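Local atomic coordinates of dihydroneopterin aldolase (Burkholderia thailandensis, PDB entry 3V9O), a protein that belongs to the dihydroneopterin aldolase family of alpha/beta proteins and, as a four-chain assembly here, binds guanine in a pocket between neighbouring subunits. Residues A[34-38]-A[91-97]; A[111-117]-A[132-138]. All coordinates share one frame; numbering follows the deposited sequence.

Interaction 1: A[34-38]-A[91-97]. With GUN (guanine), chain G; SO4 (sulfate ion), chain H.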
ATOM      1  N   MET A  34     -12.776 -10.831  21.321  1.00 18.12           N
ATOM      2  CA  MET A  34     -12.580 -12.217  21.730  1.00 18.29           C
ATOM      3  C   MET A  34     -11.567 -12.260  22.861  1.00 18.54           C
ATOM      4  O   MET A  34     -10.811 -11.287  23.120  1.00 19.54           O
ATOM      5  CB  MET A  34     -12.099 -13.057  20.534  1.00 19.10           C
ATOM      6  CG  MET A  34     -10.738 -12.552  20.050  1.00 19.54           C
ATOM      7  SD  MET A  34     -10.130 -13.381  18.563  1.00 24.22           S
ATOM      8  CE  MET A  34      -9.954 -14.909  19.059  1.00 22.76           C
ATOM      9  N   ASN A  35     -11.511 -13.401  23.557  1.00 20.42           N
ATOM     10  CA  ASN A  35     -10.451 -13.618  24.519  1.00 22.71           C
ATOM     11  C   ASN A  35      -9.226 -14.087  23.741  1.00 27.57           C
ATOM     12  O   ASN A  35      -9.326 -14.999  22.931  1.00 35.90           O
ATOM     13  CB  ASN A  35     -10.931 -14.638  25.550  1.00 27.35           C
ATOM     14  CG  ASN A  35     -11.999 -14.050  26.446  1.00 31.88           C
ATOM     15  OD1 ASN A  35     -11.814 -12.982  27.022  1.00 34.02           O
ATOM     16  ND2 ASN A  35     -13.153 -14.709  26.501  1.00 40.16           N
ATOM     17  N   ILE A  36      -8.124 -13.361  23.892  1.00 24.81           N
ATOM     18  CA  ILE A  36      -6.905 -13.668  23.163  1.00 24.19           C
ATOM     19  C   ILE A  36      -5.774 -13.073  23.966  1.00 27.86           C
ATOM     20  O   ILE A  36      -5.927 -12.011  24.590  1.00 39.26           O
ATOM     21  CB  ILE A  36      -6.909 -13.099  21.770  1.00 23.58           C
ATOM     22  CG1 ILE A  36      -5.662 -13.554  20.997  1.00 23.03           C
ATOM     23  CG2 ILE A  36      -7.063 -11.542  21.775  1.00 29.62           C
ATOM     24  CD1 ILE A  36      -5.798 -13.282  19.501  1.00 26.98           C
ATOM     25  N   GLY A  37      -4.667 -13.780  24.082  1.00 26.35           N
ATOM     26  CA  GLY A  37      -3.590 -13.249  24.875  1.00 27.15           C
ATOM     27  C   GLY A  37      -2.731 -14.381  25.305  1.00 41.94           C
ATOM     28  O   GLY A  37      -3.270 -15.404  25.787  1.00 37.66           O
ATOM     29  N   ALA A  38      -1.416 -14.193  25.132  1.00 47.33           N
ATOM     30  CA  ALA A  38      -0.383 -15.105  25.633  1.00 50.73           C
ATOM     31  C   ALA A  38      -0.084 -14.855  27.107  1.00 56.76           C
ATOM     32  O   ALA A  38      -0.738 -15.412  27.985  1.00 60.08           O
ATOM     33  CB  ALA A  38       0.892 -14.958  24.830  1.00 53.93           C
ATOM     34  N   ILE A  91      -7.976 -19.329  22.096  1.00 39.30           N
ATOM     35  CA  ILE A  91      -6.860 -18.796  21.306  1.00 35.12           C
ATOM     36  C   ILE A  91      -5.995 -17.872  22.195  1.00 33.69           C
ATOM     37  O   ILE A  91      -6.488 -16.886  22.772  1.00 38.19           O
ATOM     38  CB  ILE A  91      -7.474 -18.097  20.075  1.00 33.63           C
ATOM     39  CG1 ILE A  91      -8.237 -19.153  19.254  1.00 38.23           C
ATOM     40  CG2 ILE A  91      -6.429 -17.393  19.202  1.00 28.86           C
ATOM     41  CD1 ILE A  91      -9.406 -18.597  18.392  1.00 41.71           C
ATOM     42  N   HIS A  92      -4.702 -18.195  22.314  1.00 31.78           N
ATOM     43  CA  HIS A  92      -3.687 -17.365  22.970  1.00 29.20           C
ATOM     44  C   HIS A  92      -2.821 -16.455  22.051  1.00 23.28           C
ATOM     45  O   HIS A  92      -2.635 -15.261  22.328  1.00 27.02           O
ATOM     46  CB  HIS A  92      -2.777 -18.251  23.782  1.00 33.47           C
ATOM     47  CG  HIS A  92      -3.524 -19.045  24.803  1.00 41.56           C
ATOM     48  ND1 HIS A  92      -3.632 -18.641  26.114  1.00 42.38           N
ATOM     49  CD2 HIS A  92      -4.277 -20.165  24.683  1.00 44.92           C
ATOM     50  CE1 HIS A  92      -4.369 -19.521  26.776  1.00 48.39           C
ATOM     51  NE2 HIS A  92      -4.774 -20.454  25.931  1.00 47.59           N
ATOM     52  N   LEU A  93      -2.319 -17.012  20.954  1.00 19.26           N
ATOM     53  CA  LEU A  93      -1.447 -16.273  20.041  1.00 17.50           C
ATOM     54  C   LEU A  93      -2.166 -15.787  18.809  1.00 15.60           C
ATOM     55  O   LEU A  93      -3.050 -16.477  18.254  1.00 17.20           O
ATOM     56  CB  LEU A  93      -0.314 -17.212  19.570  1.00 19.76           C
ATOM     57  CG  LEU A  93       0.571 -17.812  20.618  1.00 21.00           C
ATOM     58  CD1 LEU A  93       1.568 -18.760  19.954  1.00 24.57           C
ATOM     59  CD2 LEU A  93       1.265 -16.677  21.299  1.00 23.74           C
ATOM     60  N   GLN A  94      -1.762 -14.627  18.288  1.00 13.73           N
ATOM     61  CA  GLN A  94      -2.270 -14.149  17.005  1.00 13.77           C
ATOM     62  C   GLN A  94      -1.950 -15.150  15.898  1.00 14.77           C
ATOM     63  O   GLN A  94      -2.801 -15.356  15.031  1.00 15.43           O
ATOM     64  CB  GLN A  94      -1.676 -12.784  16.638  1.00 13.81           C
ATOM     65  CG  GLN A  94      -2.186 -11.654  17.551  1.00 15.25           C
ATOM     66  CD  GLN A  94      -2.055 -10.299  16.875  1.00 14.90           C
ATOM     67  OE1 GLN A  94      -2.463 -10.103  15.741  1.00 16.19           O
ATOM     68  NE2 GLN A  94      -1.475  -9.311  17.575  1.00 13.22           N
ATOM     69  N   GLU A  95      -0.780 -15.778  15.905  1.00 14.19           N
ATOM     70  CA  GLU A  95      -0.442 -16.772  14.885  1.00 14.97           C
ATOM     71  C   GLU A  95      -1.464 -17.888  14.849  1.00 17.26           C
ATOM     72  O   GLU A  95      -1.823 -18.337  13.769  1.00 16.20           O
ATOM     73  CB  GLU A  95       0.921 -17.402  15.144  1.00 15.96           C
ATOM     74  CG  GLU A  95       2.124 -16.482  14.820  1.00 16.30           C
ATOM     75  CD  GLU A  95       2.483 -15.474  15.916  1.00 17.85           C
ATOM     76  OE1 GLU A  95       1.722 -15.212  16.878  1.00 16.27           O
ATOM     77  OE2 GLU A  95       3.589 -14.920  15.811  1.00 17.91           O
ATOM     78  N   THR A  96      -1.937 -18.320  16.008  1.00 16.92           N
ATOM     79  CA  THR A  96      -2.929 -19.418  16.028  1.00 15.91           C
ATOM     80  C   THR A  96      -4.193 -19.017  15.268  1.00 16.98           C
ATOM     81  O   THR A  96      -4.682 -19.773  14.429  1.00 18.97           O
ATOM     82  CB  THR A  96      -3.221 -19.790  17.431  1.00 17.24           C
ATOM     83  OG1 THR A  96      -2.007 -20.286  18.026  1.00 20.09           O
ATOM     84  CG2 THR A  96      -4.280 -20.869  17.518  1.00 19.88           C
ATOM     85  N   LEU A  97      -4.681 -17.807  15.473  1.00 14.85           N
ATOM     86  CA  LEU A  97      -5.886 -17.352  14.795  1.00 15.42           C
ATOM     87  C   LEU A  97      -5.603 -17.095  13.340  1.00 15.13           C
ATOM     88  O   LEU A  97      -6.401 -17.532  12.481  1.00 15.92           O
ATOM     89  CB  LEU A  97      -6.356 -16.066  15.496  1.00 16.35           C
ATOM     90  CG  LEU A  97      -7.596 -15.427  14.844  1.00 17.03           C
ATOM     91  CD1 LEU A  97      -8.793 -16.315  14.877  1.00 20.19           C
ATOM     92  CD2 LEU A  97      -7.925 -14.040  15.533  1.00 18.54           C
TER
HETATM   93  N9  GUN G 145       3.758 -11.501  22.253  1.00 17.40           N
HETATM   94  C8  GUN G 145       2.588 -11.413  22.994  1.00 20.45           C
HETATM   95  N7  GUN G 145       1.476 -11.966  22.326  1.00 18.14           N
HETATM   96  C5  GUN G 145       2.049 -12.460  21.169  1.00 13.85           C
HETATM   97  C6  GUN G 145       1.449 -13.155  20.016  1.00 13.15           C
HETATM   98  O6  GUN G 145       0.251 -13.462  19.911  1.00 15.76           O
HETATM   99  N1  GUN G 145       2.326 -13.499  18.988  1.00 14.94           N
HETATM  100  C2  GUN G 145       3.671 -13.136  18.990  1.00 14.45           C
HETATM  101  N2  GUN G 145       4.457 -13.438  17.903  1.00 15.80           N
HETATM  102  N3  GUN G 145       4.254 -12.472  20.079  1.00 14.37           N
HETATM  103  C4  GUN G 145       3.389 -12.161  21.109  1.00 14.60           C
HETATM  104  S   SO4 H 146     -13.198 -18.558  25.490  1.00 75.87           S
HETATM  105  O1  SO4 H 146     -13.333 -18.802  26.929  1.00 79.51           O
HETATM  106  O2  SO4 H 146     -13.885 -19.614  24.743  1.00 77.45           O
HETATM  107  O3  SO4 H 146     -13.811 -17.262  25.185  1.00 73.65           O
HETATM  108  O4  SO4 H 146     -11.783 -18.561  25.098  1.00 75.04           O
HETATM  109  O   HOH W   1     -10.336 -17.415  22.309  1.00 32.20           O
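Gly37 and His92 trade two weak hydrogen bonds: Gly37 N gives to His92 O (3.1 Å, strongly bent at 122°), and His92 ND1 gives to Gly37 O (3.3 Å), which approaches the imidazole obliquely. Beside them Ile36 CA points its hydrogen almost straight at Ile91 O, 3.3 Å away. Asn35 O and Ile91 N, which do not bond each other, are linked by a water that donates to the first and accepts from the second; it also donates a weak hydrogen bond to sulfate O4. The same sulfate takes a nearly linear bond (169°) from Asn35 ND2. The side chains of Met34 and Leu97 approach tip to tip, Met34 SD 3.8 Å from Leu97 CD2, and the methyl CE, turned aside by the bend at chi3 (-63°), lies against Ile91 CD1. Leu93, the N-cap residue, offers its carbonyl O weakly to Thr96 N and Leu97 N, while Asp67 of the second subunit receives the backbone N-H groups of His92 and Leu93. Gln94 N instead donates to guanine O6 (2.8 Å); its side-chain OE1 bonds Thr118 OG1, and NE2 bonds Val130 O and Tyr75 OH of the second subunit. Glu95 takes guanine N1 on OE1 and N2 on OE2 (2.7 Å), a paired carboxylate grip. With Ala38 CB and Leu93 CD2 beside the purine, the loop and helix start form one wall of the intersubunit guanine pocket.

Interaction 2: A[111-117]-A[132-138]. With EDO (1,2-ethanediol), chain B.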
ATOM      1  N   VAL A 111     -10.098 -21.448  -4.557  1.00 17.39           N
ATOM      2  CA  VAL A 111      -9.177 -20.492  -3.960  1.00 17.08           C
ATOM      3  C   VAL A 111      -7.747 -20.876  -4.365  1.00 19.98           C
ATOM      4  O   VAL A 111      -7.273 -22.006  -4.078  1.00 22.77           O
ATOM      5  CB  VAL A 111      -9.372 -20.461  -2.451  1.00 17.12           C
ATOM      6  CG1 VAL A 111      -8.300 -19.605  -1.772  1.00 16.48           C
ATOM      7  CG2 VAL A 111     -10.802 -19.890  -2.110  1.00 17.86           C
ATOM      8  N   ARG A 112      -7.037 -19.954  -5.010  1.00 17.20           N
ATOM      9  CA  ARG A 112      -5.644 -20.103  -5.419  1.00 18.70           C
ATOM     10  C   ARG A 112      -4.699 -19.650  -4.322  1.00 19.91           C
ATOM     11  O   ARG A 112      -3.620 -20.196  -4.146  1.00 20.12           O
ATOM     12  CB  ARG A 112      -5.424 -19.250  -6.646  1.00 22.12           C
ATOM     13  CG  ARG A 112      -3.982 -18.984  -7.091  1.00 31.25           C
ATOM     14  CD  ARG A 112      -3.437 -20.182  -7.833  1.00 31.83           C
ATOM     15  NE  ARG A 112      -4.310 -20.722  -8.893  1.00 34.45           N
ATOM     16  CZ  ARG A 112      -4.418 -20.219 -10.133  1.00 37.21           C
ATOM     17  NH1 ARG A 112      -3.704 -19.150 -10.498  1.00 37.97           N
ATOM     18  NH2 ARG A 112      -5.234 -20.807 -11.017  1.00 40.99           N
ATOM     19  N   ALA A 113      -5.070 -18.583  -3.579  1.00 15.95           N
ATOM     20  CA  ALA A 113      -4.178 -18.011  -2.562  1.00 15.40           C
ATOM     21  C   ALA A 113      -4.969 -17.218  -1.550  1.00 14.40           C
ATOM     22  O   ALA A 113      -6.107 -16.783  -1.885  1.00 15.21           O
ATOM     23  CB  ALA A 113      -3.129 -17.092  -3.184  1.00 18.15           C
ATOM     24  N   VAL A 114      -4.391 -17.008  -0.385  1.00 14.49           N
ATOM     25  CA  VAL A 114      -5.036 -16.147   0.597  0.62 14.38           C
ATOM     26  C   VAL A 114      -3.993 -15.341   1.358  1.00 16.57           C
ATOM     27  O   VAL A 114      -2.868 -15.816   1.618  1.00 16.95           O
ATOM     28  CB  VAL A 114      -5.971 -16.981   1.486  0.62 13.67           C
ATOM     29  CG1 VAL A 114      -5.192 -17.990   2.274  0.62 16.33           C
ATOM     30  CG2 VAL A 114      -6.800 -16.049   2.419  0.62 15.37           C
ATOM     31  N   ARG A 115      -4.344 -14.094   1.681  1.00 14.34           N
ATOM     32  CA  ARG A 115      -3.529 -13.257   2.562  1.00 14.76           C
ATOM     33  C   ARG A 115      -4.445 -13.027   3.778  1.00 13.12           C
ATOM     34  O   ARG A 115      -5.613 -12.592   3.583  1.00 15.66           O
ATOM     35  CB  ARG A 115      -3.138 -11.931   1.927  1.00 15.76           C
ATOM     36  CG  ARG A 115      -2.181 -11.106   2.878  1.00 17.60           C
ATOM     37  CD  ARG A 115      -1.834  -9.732   2.291  1.00 27.08           C
ATOM     38  NE  ARG A 115      -3.037  -8.862   2.295  1.00 31.90           N
ATOM     39  CZ  ARG A 115      -3.504  -8.120   3.335  1.00 37.40           C
ATOM     40  NH1 ARG A 115      -2.916  -8.088   4.540  1.00 38.03           N
ATOM     41  NH2 ARG A 115      -4.613  -7.392   3.159  1.00 37.62           N
ATOM     42  N   VAL A 116      -3.972 -13.240   4.993  1.00 13.05           N
ATOM     43  CA  VAL A 116      -4.719 -12.948   6.221  1.00 12.42           C
ATOM     44  C   VAL A 116      -3.803 -12.211   7.171  1.00 12.77           C
ATOM     45  O   VAL A 116      -2.643 -12.571   7.346  1.00 13.17           O
ATOM     46  CB  VAL A 116      -5.152 -14.203   6.944  1.00 13.22           C
ATOM     47  CG1 VAL A 116      -5.991 -13.822   8.205  1.00 14.61           C
ATOM     48  CG2 VAL A 116      -5.949 -15.110   6.012  1.00 16.50           C
ATOM     49  N   SER A 117      -4.303 -11.109   7.726  1.00 11.78           N
ATOM     50  CA  SER A 117      -3.631 -10.439   8.840  1.00 13.18           C
ATOM     51  C   SER A 117      -4.600 -10.351  10.010  1.00 11.16           C
ATOM     52  O   SER A 117      -5.815 -10.124   9.851  1.00 12.67           O
ATOM     53  CB  SER A 117      -3.053  -9.052   8.484  1.00 13.03           C
ATOM     54  OG  SER A 117      -4.095  -8.136   8.178  1.00 14.30           O
ATOM     55  N   VAL A 132       0.129  -9.781  12.838  1.00 12.34           N
ATOM     56  CA  VAL A 132       0.729 -10.935  12.165  1.00 11.81           C
ATOM     57  C   VAL A 132       0.066 -11.127  10.809  1.00 11.91           C
ATOM     58  O   VAL A 132      -1.181 -11.036  10.725  1.00 13.39           O
ATOM     59  CB  VAL A 132       0.552 -12.226  13.011  1.00 15.33           C
ATOM     60  CG1 VAL A 132       1.053 -13.500  12.218  1.00 19.26           C
ATOM     61  CG2 VAL A 132       1.250 -12.018  14.381  1.00 15.00           C
ATOM     62  N   GLU A 133       0.842 -11.431   9.776  1.00 13.80           N
ATOM     63  CA  GLU A 133       0.259 -11.647   8.433  1.00 13.65           C
ATOM     64  C   GLU A 133       0.893 -12.863   7.809  1.00 13.64           C
ATOM     65  O   GLU A 133       2.115 -13.091   7.916  1.00 13.74           O
ATOM     66  CB  GLU A 133       0.514 -10.422   7.576  1.00 14.66           C
ATOM     67  CG  GLU A 133      -0.017 -10.575   6.109  1.00 16.08           C
ATOM     68  CD  GLU A 133       0.340  -9.391   5.308  1.00 22.06           C
ATOM     69  OE1 GLU A 133       1.503  -9.311   4.928  1.00 26.40           O
ATOM     70  OE2 GLU A 133      -0.516  -8.497   5.135  1.00 27.55           O
ATOM     71  N   VAL A 134       0.060 -13.640   7.115  1.00 14.70           N
ATOM     72  CA  VAL A 134       0.543 -14.710   6.250  1.00 14.77           C
ATOM     73  C   VAL A 134       0.004 -14.568   4.846  1.00 13.84           C
ATOM     74  O   VAL A 134      -1.079 -13.977   4.654  1.00 14.86           O
ATOM     75  CB  VAL A 134       0.204 -16.113   6.730  1.00 17.03           C
ATOM     76  CG1 VAL A 134       0.824 -16.330   8.146  1.00 19.21           C
ATOM     77  CG2 VAL A 134      -1.252 -16.367   6.788  1.00 18.18           C
ATOM     78  N   PHE A 135       0.705 -15.098   3.871  1.00 15.97           N
ATOM     79  CA  PHE A 135       0.273 -15.098   2.456  1.00 17.35           C
ATOM     80  C   PHE A 135       0.654 -16.452   1.902  1.00 19.38           C
ATOM     81  O   PHE A 135       1.843 -16.773   1.803  1.00 23.79           O
ATOM     82  CB  PHE A 135       0.981 -13.954   1.694  1.00 20.46           C
ATOM     83  CG  PHE A 135       0.261 -13.437   0.440  1.00 29.18           C
ATOM     84  CD1 PHE A 135      -0.541 -14.240  -0.331  1.00 23.91           C
ATOM     85  CD2 PHE A 135       0.400 -12.095   0.065  1.00 34.50           C
ATOM     86  CE1 PHE A 135      -1.120 -13.758  -1.549  1.00 26.71           C
ATOM     87  CE2 PHE A 135      -0.231 -11.577  -1.099  1.00 35.35           C
ATOM     88  CZ  PHE A 135      -0.999 -12.427  -1.894  1.00 32.94           C
ATOM     89  N   ARG A 136      -0.345 -17.242   1.625  1.00 16.89           N
ATOM     90  CA  ARG A 136      -0.179 -18.624   1.187  0.51 20.63           C
ATOM     91  C   ARG A 136      -0.711 -18.794  -0.230  1.00 19.50           C
ATOM     92  O   ARG A 136      -1.849 -18.435  -0.512  1.00 17.69           O
ATOM     93  CB  ARG A 136      -0.955 -19.553   2.128  0.51 19.76           C
ATOM     94  CG  ARG A 136      -0.419 -19.661   3.583  0.51 28.70           C
ATOM     95  CD  ARG A 136       0.962 -20.332   3.662  0.51 33.77           C
ATOM     96  NE  ARG A 136       1.989 -19.338   3.394  0.51 37.89           N
ATOM     97  CZ  ARG A 136       3.193 -19.572   2.878  0.51 35.16           C
ATOM     98  NH1 ARG A 136       3.583 -20.801   2.554  0.51 35.19           N
ATOM     99  NH2 ARG A 136       4.004 -18.549   2.681  0.51 35.75           N
ATOM    100  N   ILE A 137       0.094 -19.384  -1.106  1.00 22.98           N
ATOM    101  CA  ILE A 137      -0.329 -19.639  -2.485  1.00 23.69           C
ATOM    102  C   ILE A 137      -0.269 -21.111  -2.749  1.00 26.14           C
ATOM    103  O   ILE A 137       0.738 -21.764  -2.432  1.00 31.40           O
ATOM    104  CB  ILE A 137       0.578 -18.889  -3.516  1.00 28.42           C
ATOM    105  CG1 ILE A 137       0.550 -17.366  -3.245  1.00 32.02           C
ATOM    106  CG2 ILE A 137       0.160 -19.236  -4.932  1.00 28.99           C
ATOM    107  CD1 ILE A 137       1.347 -16.555  -4.276  1.00 39.56           C
ATOM    108  N   LYS A 138      -1.316 -21.681  -3.347  1.00 23.81           N
ATOM    109  CA  LYS A 138      -1.232 -23.085  -3.715  1.00 26.68           C
ATOM    110  C   LYS A 138      -0.245 -23.341  -4.865  1.00 31.33           C
ATOM    111  O   LYS A 138      -0.230 -22.586  -5.834  1.00 36.16           O
ATOM    112  CB  LYS A 138      -2.600 -23.567  -4.167  1.00 30.77           C
ATOM    113  CG  LYS A 138      -3.546 -23.603  -3.048  1.00 28.64           C
ATOM    114  CD  LYS A 138      -4.840 -24.261  -3.504  1.00 29.47           C
ATOM    115  CE  LYS A 138      -5.804 -24.145  -2.313  1.00 25.17           C
ATOM    116  NZ  LYS A 138      -7.170 -24.413  -2.692  1.00 24.22           N
TER
HETATM  117  C1  EDO B 140      -7.928 -23.323  -8.830  1.00 39.27           C
HETATM  118  O1  EDO B 140      -7.085 -23.113  -9.979  1.00 41.53           O
HETATM  119  C2  EDO B 140      -7.249 -22.715  -7.609  1.00 32.81           C
HETATM  120  O2  EDO B 140      -5.831 -23.005  -7.527  1.00 38.07           O
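Lys138 NZ is gripped by two carbonyls: Val111 O, which lies 2.8 Å from Lys138 NZ and is met in the carbonyl plane, and Leu106 O. The extended lysine chain runs back along 111-112, while its backbone N meets Arg112 O. From here the two segments form an antiparallel beta hairpin ladder, the axes of the short strands 113-117 and 132-137 approaching to 4.7 Å. Val114 with Arg136 and Val116 with Val134 are the hydrogen-bonded pairs, each closed by two reciprocal N-H to O bonds. Arg112 and Ala113 both face Phe56 of the next strand, a classic beta bulge. Arg112 NE and NH2 hold the two oxygens of an ethanediol, and its NH1 bonds Arg18 O and Asp21. Arg115 forms a salt bridge with Glu133, its NE held by Asp54; Arg24 of the second subunit takes Glu133 OE1. Bent at chi3 (69°), the arginine brings NH1 to Glu133 OE2 on the anti side, 23° out of the carboxylate plane, though the modelled separation is doubtfully short; guanidinium and carboxylate planes are 75° apart. On the same face, which also bears Ala113, Ser117, Phe135 and Ile137, Phe56 adds a second ring at Phe135. Ala113 CB meets the edge of the Phe135 ring, while Arg115 CB sits over its centre, 4.0 Å from the centroid, a CH-pi contact.

Overall arrangement
Both segments of interaction 1 precede those of interaction 2 in the sequence, and the centres of the two contacts lie about 19 Å apart. Helix 94-106 leads from the first to strand 113-120, which pairs with strand 127-137 in the second; loop 34-38 in turn follows strand 22-34, outermost within this chain in the same four-stranded antiparallel sheet. The two contacts touch where Val132 CG2 packs on Gln94 CB at 3.8 Å and near the carboxylate carbon of Glu95. The start of the guanine-binding helix thus rests on strand 127-137. Both contacts meet the second subunit, and Val132 and Glu133 pair with one of its strands, so pocket and continued sheet lie along a shared interface.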